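Gram-negative insecticidal protein (Chromobacterium piscinae, PDB 6FBM) acts as an insecticidal toxin with a perforin-like MACPF domain and probably forms pores in the membranes of its target cells. Local coordinates at residues G27-P32 and G178-Y183; S71-D76 and S205-V210; E126-W131 and S260-S265. One frame throughout, in Å; residues are numbered along the deposited sequence.

Contact 1. Residues G27-P32 and G178-Y183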
loop_
_atom_site.group_PDB
_atom_site.type_symbol
_atom_site.label_atom_id
_atom_site.label_comp_id
_atom_site.label_asym_id
_atom_site.label_seq_id
_atom_site.Cartn_x
_atom_site.Cartn_y
_atom_site.Cartn_z
ATOM N N GLY A 27 11.087 -9.530 -35.806
ATOM C CA GLY A 27 10.681 -9.970 -34.465
ATOM C C GLY A 27 9.170 -10.031 -34.308
ATOM O O GLY A 27 8.475 -10.588 -35.161
ATOM N N LEU A 28 8.645 -9.468 -33.221
ATOM C CA LEU A 28 7.192 -9.433 -33.031
ATOM C C LEU A 28 6.612 -8.188 -33.683
ATOM O O LEU A 28 7.338 -7.251 -33.993
ATOM C CB LEU A 28 6.828 -9.462 -31.552
ATOM C CG LEU A 28 7.427 -10.586 -30.700
ATOM C CD1 LEU A 28 6.920 -10.400 -29.279
ATOM C CD2 LEU A 28 7.105 -11.996 -31.225
ATOM N N TYR A 29 5.305 -8.203 -33.916
ATOM C CA TYR A 29 4.610 -7.050 -34.454
ATOM C C TYR A 29 4.428 -6.041 -33.309
ATOM O O TYR A 29 3.877 -6.356 -32.287
ATOM C CB TYR A 29 3.256 -7.447 -35.050
ATOM C CG TYR A 29 2.421 -6.282 -35.538
ATOM C CD1 TYR A 29 2.549 -5.802 -36.831
ATOM C CD2 TYR A 29 1.506 -5.647 -34.686
ATOM C CE1 TYR A 29 1.789 -4.727 -37.274
ATOM C CE2 TYR A 29 0.758 -4.565 -35.115
ATOM C CZ TYR A 29 0.886 -4.113 -36.408
ATOM O OH TYR A 29 0.135 -3.043 -36.861
ATOM N N ALA A 30 4.928 -4.832 -33.534
ATOM C CA ALA A 30 4.715 -3.681 -32.656
ATOM C C ALA A 30 4.653 -4.060 -31.185
ATOM O O ALA A 30 3.612 -3.951 -30.526
ATOM C CB ALA A 30 3.469 -2.915 -33.069
ATOM N N SER A 31 5.793 -4.534 -30.701
ATOM C CA SER A 31 5.943 -4.912 -29.311
ATOM C C SER A 31 7.247 -4.337 -28.779
ATOM O O SER A 31 8.237 -4.303 -29.501
ATOM C CB SER A 31 5.987 -6.429 -29.169
ATOM O OG SER A 31 6.393 -6.784 -27.880
ATOM N N PRO A 32 7.261 -3.938 -27.495
ATOM C CA PRO A 32 8.520 -3.560 -26.842
ATOM C C PRO A 32 9.539 -4.689 -26.776
ATOM O O PRO A 32 10.725 -4.425 -26.686
ATOM C CB PRO A 32 8.065 -3.181 -25.416
ATOM C CG PRO A 32 6.619 -2.847 -25.546
ATOM C CD PRO A 32 6.106 -3.756 -26.598
ATOM N N GLY A 178 -0.791 2.057 -25.924
ATOM C CA GLY A 178 -1.949 1.575 -25.190
ATOM C C GLY A 178 -1.848 0.085 -24.952
ATOM O O GLY A 178 -0.833 -0.403 -24.468
ATOM N N GLY A 179 -2.895 -0.656 -25.306
ATOM C CA GLY A 179 -2.808 -2.118 -25.301
ATOM C C GLY A 179 -3.465 -2.719 -26.490
ATOM O O GLY A 179 -4.416 -2.169 -27.028
ATOM N N ARG A 180 -2.958 -3.862 -26.907
ATOM C CA ARG A 180 -3.456 -4.566 -28.091
ATOM C C ARG A 180 -3.768 -5.991 -27.706
ATOM O O ARG A 180 -2.983 -6.601 -26.968
ATOM C CB ARG A 180 -2.361 -4.617 -29.140
ATOM C CG ARG A 180 -2.810 -5.102 -30.498
ATOM C CD ARG A 180 -1.695 -4.987 -31.534
ATOM N NE ARG A 180 -0.881 -6.193 -31.550
ATOM C CZ ARG A 180 0.430 -6.296 -31.342
ATOM N NH1 ARG A 180 1.207 -5.263 -31.064
ATOM N NH2 ARG A 180 0.988 -7.492 -31.426
ATOM N N LEU A 181 -4.860 -6.545 -28.232
ATOM C CA LEU A 181 -5.082 -7.982 -28.149
ATOM C C LEU A 181 -5.015 -8.576 -29.536
ATOM O O LEU A 181 -5.575 -8.016 -30.471
ATOM C CB LEU A 181 -6.432 -8.279 -27.525
ATOM C CG LEU A 181 -6.585 -7.866 -26.062
ATOM C CD1 LEU A 181 -7.952 -8.298 -25.577
ATOM C CD2 LEU A 181 -5.496 -8.449 -25.169
ATOM N N ASP A 182 -4.313 -9.707 -29.643
ATOM C CA ASP A 182 -4.172 -10.488 -30.864
ATOM C C ASP A 182 -4.873 -11.801 -30.659
ATOM O O ASP A 182 -4.415 -12.641 -29.888
ATOM C CB ASP A 182 -2.721 -10.790 -31.128
ATOM C CG ASP A 182 -1.954 -9.576 -31.585
ATOM O OD1 ASP A 182 -2.578 -8.548 -31.805
ATOM O OD2 ASP A 182 -0.715 -9.632 -31.698
ATOM N N TYR A 183 -6.010 -11.979 -31.328
ATOM C CA TYR A 183 -6.762 -13.214 -31.287
ATOM C C TYR A 183 -6.375 -13.918 -32.548
ATOM O O TYR A 183 -6.862 -13.588 -33.632
ATOM C CB TYR A 183 -8.243 -12.866 -31.252
ATOM C CG TYR A 183 -9.217 -14.018 -31.108
ATOM C CD1 TYR A 183 -9.354 -14.695 -29.913
ATOM C CD2 TYR A 183 -10.066 -14.343 -32.142
ATOM C CE1 TYR A 183 -10.270 -15.716 -29.793
ATOM C CE2 TYR A 183 -11.000 -15.349 -32.009
ATOM C CZ TYR A 183 -11.102 -16.029 -30.835
ATOM O OH TYR A 183 -12.029 -17.022 -30.720
#
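Arg180 reaches across to Tyr29 and Ala30, and its guanidinium group carries nearly all of the contact. The hydrogen bonds that cross are weak ones to backbone carbonyls. Arg180 NH1 lies 2.8 Å from Ala30 O and 3.1 Å from Tyr29 O. Arg180 NH2 also takes up Tyr29 O, at 3.2 Å, so that one carbonyl oxygen sits before two nitrogens.

The ionic part stays within the strand. Arg180 grips the carboxylate of Asp182 side-on, NE to OD1 at 2.9 Å and NH2 to OD2 at 2.7 Å, both bonds nearly straight. A bend at chi3 (89°) turns the guanidinium to lie alongside Asp182, and the two-point grip fixes its rotation.

The third component is aromatic. Tyr29 presents the edge of its ring, not its face: CD2 stands over the centre of the guanidinium, 3.6 Å from Arg180 CZ, the planes 85° apart. The Tyr29 hydroxyl is held elsewhere, by Asp274 OD1, while a cation-pi contact with Arg125 and an edge-to-face one with Phe101 engage the ring further.

Thus the loop between strands 21-23 and 35-39 is pinned, at its buried residues Tyr29 and Ala30, to strand 179-187 of the MACPF sheet. That strand runs between strands 120-134 and 232-239, and Met273 O of strand 271-274, which pairs with strand 170-177 of the same sheet, accepts a further hydrogen bond from Arg180 NH1.

Contact 2. Residues S71-D76 and S205-V210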
loop_
_atom_site.group_PDB
_atom_site.type_symbol
_atom_site.label_atom_id
_atom_site.label_comp_id
_atom_site.label_asym_id
_atom_site.label_seq_id
_atom_site.Cartn_x
_atom_site.Cartn_y
_atom_site.Cartn_z
ATOM N N SER A 71 -10.348 2.528 -30.525
ATOM C CA SER A 71 -10.051 1.131 -30.899
ATOM C C SER A 71 -9.896 0.978 -32.416
ATOM O O SER A 71 -10.807 1.305 -33.160
ATOM C CB SER A 71 -11.163 0.208 -30.414
ATOM O OG SER A 71 -11.035 0.006 -29.027
ATOM N N ASP A 72 -8.734 0.483 -32.848
ATOM C CA ASP A 72 -8.511 0.082 -34.248
ATOM C C ASP A 72 -8.684 -1.419 -34.276
ATOM O O ASP A 72 -8.078 -2.158 -33.494
ATOM C CB ASP A 72 -7.117 0.487 -34.774
ATOM C CG ASP A 72 -7.018 1.999 -35.109
ATOM O OD1 ASP A 72 -8.038 2.525 -35.618
ATOM O OD2 ASP A 72 -5.941 2.659 -34.869
ATOM N N PHE A 73 -9.524 -1.882 -35.189
ATOM C CA PHE A 73 -9.754 -3.296 -35.393
ATOM C C PHE A 73 -9.133 -3.697 -36.727
ATOM O O PHE A 73 -9.366 -3.063 -37.733
ATOM C CB PHE A 73 -11.245 -3.549 -35.397
ATOM C CG PHE A 73 -11.596 -4.986 -35.467
ATOM C CD1 PHE A 73 -11.635 -5.756 -34.312
ATOM C CD2 PHE A 73 -11.891 -5.582 -36.705
ATOM C CE1 PHE A 73 -11.956 -7.101 -34.381
ATOM C CE2 PHE A 73 -12.212 -6.930 -36.787
ATOM C CZ PHE A 73 -12.237 -7.690 -35.627
ATOM N N LYS A 74 -8.330 -4.747 -36.731
ATOM C CA LYS A 74 -7.613 -5.171 -37.942
ATOM C C LYS A 74 -7.629 -6.676 -38.040
ATOM O O LYS A 74 -7.478 -7.351 -37.033
ATOM C CB LYS A 74 -6.161 -4.737 -37.900
ATOM C CG LYS A 74 -5.910 -3.339 -38.446
ATOM C CD LYS A 74 -4.457 -2.892 -38.322
ATOM C CE LYS A 74 -4.059 -2.081 -37.073
ATOM N NZ LYS A 74 -3.462 -0.733 -37.306
ATOM N N GLN A 75 -7.786 -7.191 -39.254
ATOM C CA GLN A 75 -7.660 -8.625 -39.516
ATOM C C GLN A 75 -6.740 -8.895 -40.691
ATOM O O GLN A 75 -6.868 -8.287 -41.746
ATOM C CB GLN A 75 -9.015 -9.234 -39.802
ATOM C CG GLN A 75 -9.927 -9.295 -38.577
ATOM C CD GLN A 75 -11.177 -10.076 -38.866
ATOM O OE1 GLN A 75 -11.938 -9.715 -39.763
ATOM N NE2 GLN A 75 -11.388 -11.164 -38.127
ATOM N N ASP A 76 -5.809 -9.814 -40.497
ATOM C CA ASP A 76 -5.059 -10.401 -41.597
ATOM C C ASP A 76 -5.433 -11.852 -41.636
ATOM O O ASP A 76 -5.217 -12.565 -40.677
ATOM C CB ASP A 76 -3.560 -10.245 -41.386
ATOM C CG ASP A 76 -3.146 -8.783 -41.281
ATOM O OD1 ASP A 76 -3.567 -7.957 -42.139
ATOM O OD2 ASP A 76 -2.420 -8.481 -40.316
ATOM N N SER A 205 -16.273 -14.265 -32.924
ATOM C CA SER A 205 -15.787 -15.075 -31.813
ATOM C C SER A 205 -15.010 -14.186 -30.848
ATOM O O SER A 205 -15.264 -14.212 -29.630
ATOM C CB SER A 205 -14.936 -16.227 -32.302
ATOM O OG SER A 205 -14.532 -17.031 -31.214
ATOM N N TYR A 206 -14.102 -13.367 -31.389
ATOM C CA TYR A 206 -13.339 -12.436 -30.562
ATOM C C TYR A 206 -14.293 -11.500 -29.824
ATOM O O TYR A 206 -14.204 -11.361 -28.618
ATOM C CB TYR A 206 -12.308 -11.621 -31.380
ATOM C CG TYR A 206 -11.695 -10.536 -30.547
ATOM C CD1 TYR A 206 -10.717 -10.827 -29.600
ATOM C CD2 TYR A 206 -12.154 -9.208 -30.652
ATOM C CE1 TYR A 206 -10.195 -9.821 -28.807
ATOM C CE2 TYR A 206 -11.629 -8.205 -29.856
ATOM C CZ TYR A 206 -10.667 -8.519 -28.943
ATOM O OH TYR A 206 -10.172 -7.530 -28.163
ATOM N N LYS A 207 -15.208 -10.873 -30.545
ATOM C CA LYS A 207 -16.133 -9.899 -29.934
ATOM C C LYS A 207 -17.049 -10.474 -28.870
ATOM O O LYS A 207 -17.375 -9.781 -27.930
ATOM C CB LYS A 207 -16.951 -9.162 -30.990
ATOM C CG LYS A 207 -16.114 -8.139 -31.705
ATOM C CD LYS A 207 -16.917 -7.381 -32.750
ATOM C CE LYS A 207 -16.061 -6.271 -33.354
ATOM N NZ LYS A 207 -16.698 -5.781 -34.608
ATOM N N ALA A 208 -17.461 -11.720 -29.019
ATOM C CA ALA A 208 -18.266 -12.392 -27.991
ATOM C C ALA A 208 -17.427 -12.699 -26.770
ATOM O O ALA A 208 -17.900 -12.621 -25.630
ATOM C CB ALA A 208 -18.872 -13.677 -28.528
ATOM N N LEU A 209 -16.172 -13.037 -27.016
ATOM C CA LEU A 209 -15.243 -13.394 -25.963
ATOM C C LEU A 209 -15.005 -12.250 -25.001
ATOM O O LEU A 209 -15.043 -12.429 -23.793
ATOM C CB LEU A 209 -13.927 -13.815 -26.606
ATOM C CG LEU A 209 -12.951 -14.592 -25.829
ATOM C CD1 LEU A 209 -13.546 -15.845 -25.212
ATOM C CD2 LEU A 209 -11.852 -15.003 -26.805
ATOM N N VAL A 210 -14.785 -11.073 -25.555
ATOM C CA VAL A 210 -14.586 -9.866 -24.790
ATOM C C VAL A 210 -15.864 -9.120 -24.447
ATOM O O VAL A 210 -15.820 -8.097 -23.811
ATOM C CB VAL A 210 -13.584 -8.913 -25.521
ATOM C CG1 VAL A 210 -12.293 -9.659 -25.855
ATOM C CG2 VAL A 210 -14.174 -8.214 -26.702
#
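Lys207 and Tyr206 of helix 198-209 meet Phe73 of strand 64-78, an example of how an MACPF domain lays helices against its central antiparallel sheet. Phe73 points its CB toward the helix, and the ring is extended in that direction, CG lying anti to the backbone N (chi1 -174°).

Lys207 can be followed outward. Its CB leaves the helix obliquely to the strand, and Lys207 CG runs beside the preceding aromatic residue, 4.2 Å from Tyr206 CD2. Lys207 CD is still 5.2 Å from Phe73 CE1. The chain stays nearly straight through chi2, chi3 and chi4, and this extension carries Lys207 CE to 4.3 Å from Phe73 CE1, the first true touch. Beyond it, NZ stands over the face of the Phe73 ring as a cation-pi partner. The same ammonium forms a salt bridge with Glu203, one helical turn earlier, so its charge is probably balanced mainly by the carboxylate, with the ring face as a second, weaker partner.

Tyr206 meets the ring at another place. Tyr206 CD2 lies near the ring plane, at the edge, 4.3 Å from Phe73 CE1; ring carbons meet here, while the Tyr206 hydroxyl bonds to Glu126 of strand 120-134. Phe73 has a hydrocarbon neighbour at its rim and a charge above its face, where Lys207 NZ sits 4.9 Å from the ring centroid and only 7° off the ring normal.

Contact 3. Residues E126-W131 and S260-S265; sequences EAHVLW and SQWAES
His128 and Trp262 make this contact, a T-shaped pair in which an indole edge meets an imidazole face, and Glu126, two residues earlier on strand 120-134, helps to set the imidazole.

Glu126 comes first. Its side chain runs out on the same side of the strand as that of His128, and its OE2 accepts a hydrogen bond from His128 NE2 at 2.9 Å (158° at the hydrogen). The acceptor lies close to the imidazole plane, but the nitrogen comes in from well above the carboxylate plane. The bond steadies the rotation of the imidazole. Glu126 OE1 lies close to Glu212 OE2, a proximity that might favour protonation of one of the two acids.

Ala127 turns the other way, onto Met273 and Asp274. At His128, chi1 of -68° sets CG anti to the carbonyl carbon, and the ring offers one face to the helix. Trp262 CZ3 stands over that face, offset toward its rim, 3.7 Å from His128 CD2 and 3.9 Å from His128 NE2. The centroids of the imidazole and the six-membered indole ring are 5.2 Å apart and the planes meet at 89°. At the other end of the indole, NE1 is anchored on Gly240 O.

Val129 packs on His70 and Asp72. Leu130 and Trp131 then form a classic beta bulge opposite Val177, where the chain turns a corner, and both touch Leu267.

Helix 255-269 thus packs on the central antiparallel sheet of the MACPF domain at strand 120-134, with Leu266 also touching His128 and Phe259 touching Glu126, while strands 64-78 and 179-187 flank that strand in the sheet.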
loop_
_atom_site.group_PDB
_atom_site.type_symbol
_atom_site.label_atom_id
_atom_site.label_comp_id
_atom_site.label_asym_id
_atom_site.label_seq_id
_atom_site.Cartn_x
_atom_site.Cartn_y
_atom_site.Cartn_z
ATOM N N GLU A 126 -7.257 -6.101 -31.895
ATOM C CA GLU A 126 -7.978 -4.953 -31.428
ATOM C C GLU A 126 -6.990 -4.117 -30.666
ATOM O O GLU A 126 -6.529 -4.507 -29.590
ATOM C CB GLU A 126 -9.145 -5.354 -30.556
ATOM C CG GLU A 126 -9.997 -4.168 -30.188
ATOM C CD GLU A 126 -11.195 -4.541 -29.391
ATOM O OE1 GLU A 126 -12.279 -4.169 -29.858
ATOM O OE2 GLU A 126 -11.063 -5.173 -28.325
ATOM N N ALA A 127 -6.677 -2.966 -31.231
ATOM C CA ALA A 127 -5.666 -2.078 -30.683
ATOM C C ALA A 127 -6.388 -0.957 -29.931
ATOM O O ALA A 127 -7.206 -0.229 -30.518
ATOM C CB ALA A 127 -4.794 -1.520 -31.794
ATOM N N HIS A 128 -6.113 -0.846 -28.626
ATOM C CA HIS A 128 -6.717 0.178 -27.796
ATOM C C HIS A 128 -5.702 1.307 -27.677
ATOM O O HIS A 128 -4.869 1.301 -26.789
ATOM C CB HIS A 128 -7.099 -0.411 -26.455
ATOM C CG HIS A 128 -8.217 -1.411 -26.539
ATOM N ND1 HIS A 128 -9.450 -1.199 -25.944
ATOM C CD2 HIS A 128 -8.312 -2.594 -27.189
ATOM C CE1 HIS A 128 -10.242 -2.224 -26.211
ATOM N NE2 HIS A 128 -9.575 -3.084 -26.958
ATOM N N VAL A 129 -5.778 2.260 -28.595
ATOM C CA VAL A 129 -4.811 3.343 -28.648
ATOM C C VAL A 129 -5.189 4.395 -27.631
ATOM O O VAL A 129 -6.343 4.791 -27.562
ATOM C CB VAL A 129 -4.785 4.030 -30.036
ATOM C CG1 VAL A 129 -3.749 5.163 -30.074
ATOM C CG2 VAL A 129 -4.527 3.003 -31.152
ATOM N N LEU A 130 -4.230 4.812 -26.818
ATOM C CA LEU A 130 -4.409 5.970 -25.961
ATOM C C LEU A 130 -3.802 7.202 -26.650
ATOM O O LEU A 130 -4.433 8.251 -26.713
ATOM C CB LEU A 130 -3.769 5.711 -24.591
ATOM C CG LEU A 130 -4.268 4.437 -23.904
ATOM C CD1 LEU A 130 -3.437 4.148 -22.684
ATOM C CD2 LEU A 130 -5.741 4.494 -23.530
ATOM N N TRP A 131 -2.572 7.080 -27.140
ATOM C CA TRP A 131 -1.941 8.150 -27.890
ATOM C C TRP A 131 -0.919 7.622 -28.863
ATOM O O TRP A 131 -0.535 6.452 -28.795
ATOM C CB TRP A 131 -1.275 9.165 -26.955
ATOM C CG TRP A 131 -0.403 8.553 -25.956
ATOM C CD1 TRP A 131 0.894 8.238 -26.121
ATOM C CD2 TRP A 131 -0.749 8.209 -24.615
ATOM N NE1 TRP A 131 1.420 7.723 -24.930
ATOM C CE2 TRP A 131 0.422 7.737 -23.989
ATOM C CE3 TRP A 131 -1.906 8.339 -23.857
ATOM C CZ2 TRP A 131 0.433 7.285 -22.678
ATOM C CZ3 TRP A 131 -1.899 7.914 -22.556
ATOM C CH2 TRP A 131 -0.741 7.392 -21.972
ATOM N N SER A 260 -12.608 -6.452 -19.420
ATOM C CA SER A 260 -12.866 -5.085 -18.973
ATOM C C SER A 260 -11.819 -4.642 -17.941
ATOM O O SER A 260 -11.505 -3.458 -17.867
ATOM C CB SER A 260 -14.277 -4.902 -18.419
ATOM O OG SER A 260 -14.313 -5.512 -17.166
ATOM N N GLN A 261 -11.269 -5.576 -17.169
ATOM C CA GLN A 261 -10.161 -5.238 -16.274
ATOM C C GLN A 261 -8.897 -4.854 -17.042
ATOM O O GLN A 261 -8.215 -3.911 -16.673
ATOM C CB GLN A 261 -9.829 -6.396 -15.321
ATOM C CG GLN A 261 -10.697 -6.502 -14.087
ATOM C CD GLN A 261 -10.366 -7.745 -13.275
ATOM O OE1 GLN A 261 -9.209 -8.125 -13.125
ATOM N NE2 GLN A 261 -11.400 -8.365 -12.717
ATOM N N TRP A 262 -8.583 -5.618 -18.085
ATOM C CA TRP A 262 -7.466 -5.322 -18.979
ATOM C C TRP A 262 -7.699 -3.976 -19.677
ATOM O O TRP A 262 -6.832 -3.138 -19.682
ATOM C CB TRP A 262 -7.267 -6.471 -19.979
ATOM C CG TRP A 262 -6.202 -6.241 -20.969
ATOM C CD1 TRP A 262 -4.891 -6.590 -20.849
ATOM C CD2 TRP A 262 -6.349 -5.635 -22.236
ATOM N NE1 TRP A 262 -4.207 -6.224 -21.979
ATOM C CE2 TRP A 262 -5.083 -5.632 -22.843
ATOM C CE3 TRP A 262 -7.426 -5.084 -22.912
ATOM C CZ2 TRP A 262 -4.859 -5.084 -24.103
ATOM C CZ3 TRP A 262 -7.203 -4.533 -24.196
ATOM C CH2 TRP A 262 -5.932 -4.545 -24.765
ATOM N N ALA A 263 -8.889 -3.755 -20.194
ATOM C CA ALA A 263 -9.229 -2.498 -20.881
ATOM C C ALA A 263 -9.132 -1.269 -19.997
ATOM O O ALA A 263 -8.567 -0.254 -20.428
ATOM C CB ALA A 263 -10.607 -2.569 -21.508
ATOM N N GLU A 264 -9.671 -1.333 -18.778
ATOM C CA GLU A 264 -9.570 -0.197 -17.846
ATOM C C GLU A 264 -8.147 -0.044 -17.251
ATOM O O GLU A 264 -7.793 1.022 -16.788
ATOM C CB GLU A 264 -10.661 -0.260 -16.758
ATOM C CG GLU A 264 -10.434 -1.300 -15.649
ATOM C CD GLU A 264 -11.661 -1.575 -14.761
ATOM O OE1 GLU A 264 -11.794 -2.741 -14.290
ATOM O OE2 GLU A 264 -12.475 -0.632 -14.548
ATOM N N SER A 265 -7.338 -1.099 -17.281
ATOM C CA SER A 265 -5.949 -1.031 -16.840
ATOM C C SER A 265 -5.001 -0.310 -17.818
ATOM O O SER A 265 -3.866 -0.019 -17.466
ATOM C CB SER A 265 -5.376 -2.441 -16.614
ATOM O OG SER A 265 -4.830 -3.019 -17.818
#

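In the fold
The first segments of contacts 1, 2 and 3 follow one another along the chain, and their partners follow later in the same order, so the three connections interleave. Their centres lie 12 to 14 Å apart, on one side of the chain's centre, and all reach the same antiparallel sheet. Strand 120-134, which carries contact 3, joins them: it lies beside strand 179-187 of contact 1, where Gly179 and Leu181 pair with His128 and Glu126, and strand 64-78 of contact 2, where Asp72 pairs with Ala127. Tyr183 OH probably bonds to Ser205 OG, linking contacts 1 and 2. Loop and helices are thereby tied to the sheet that, in MACPF relatives, rearranges during pore formation.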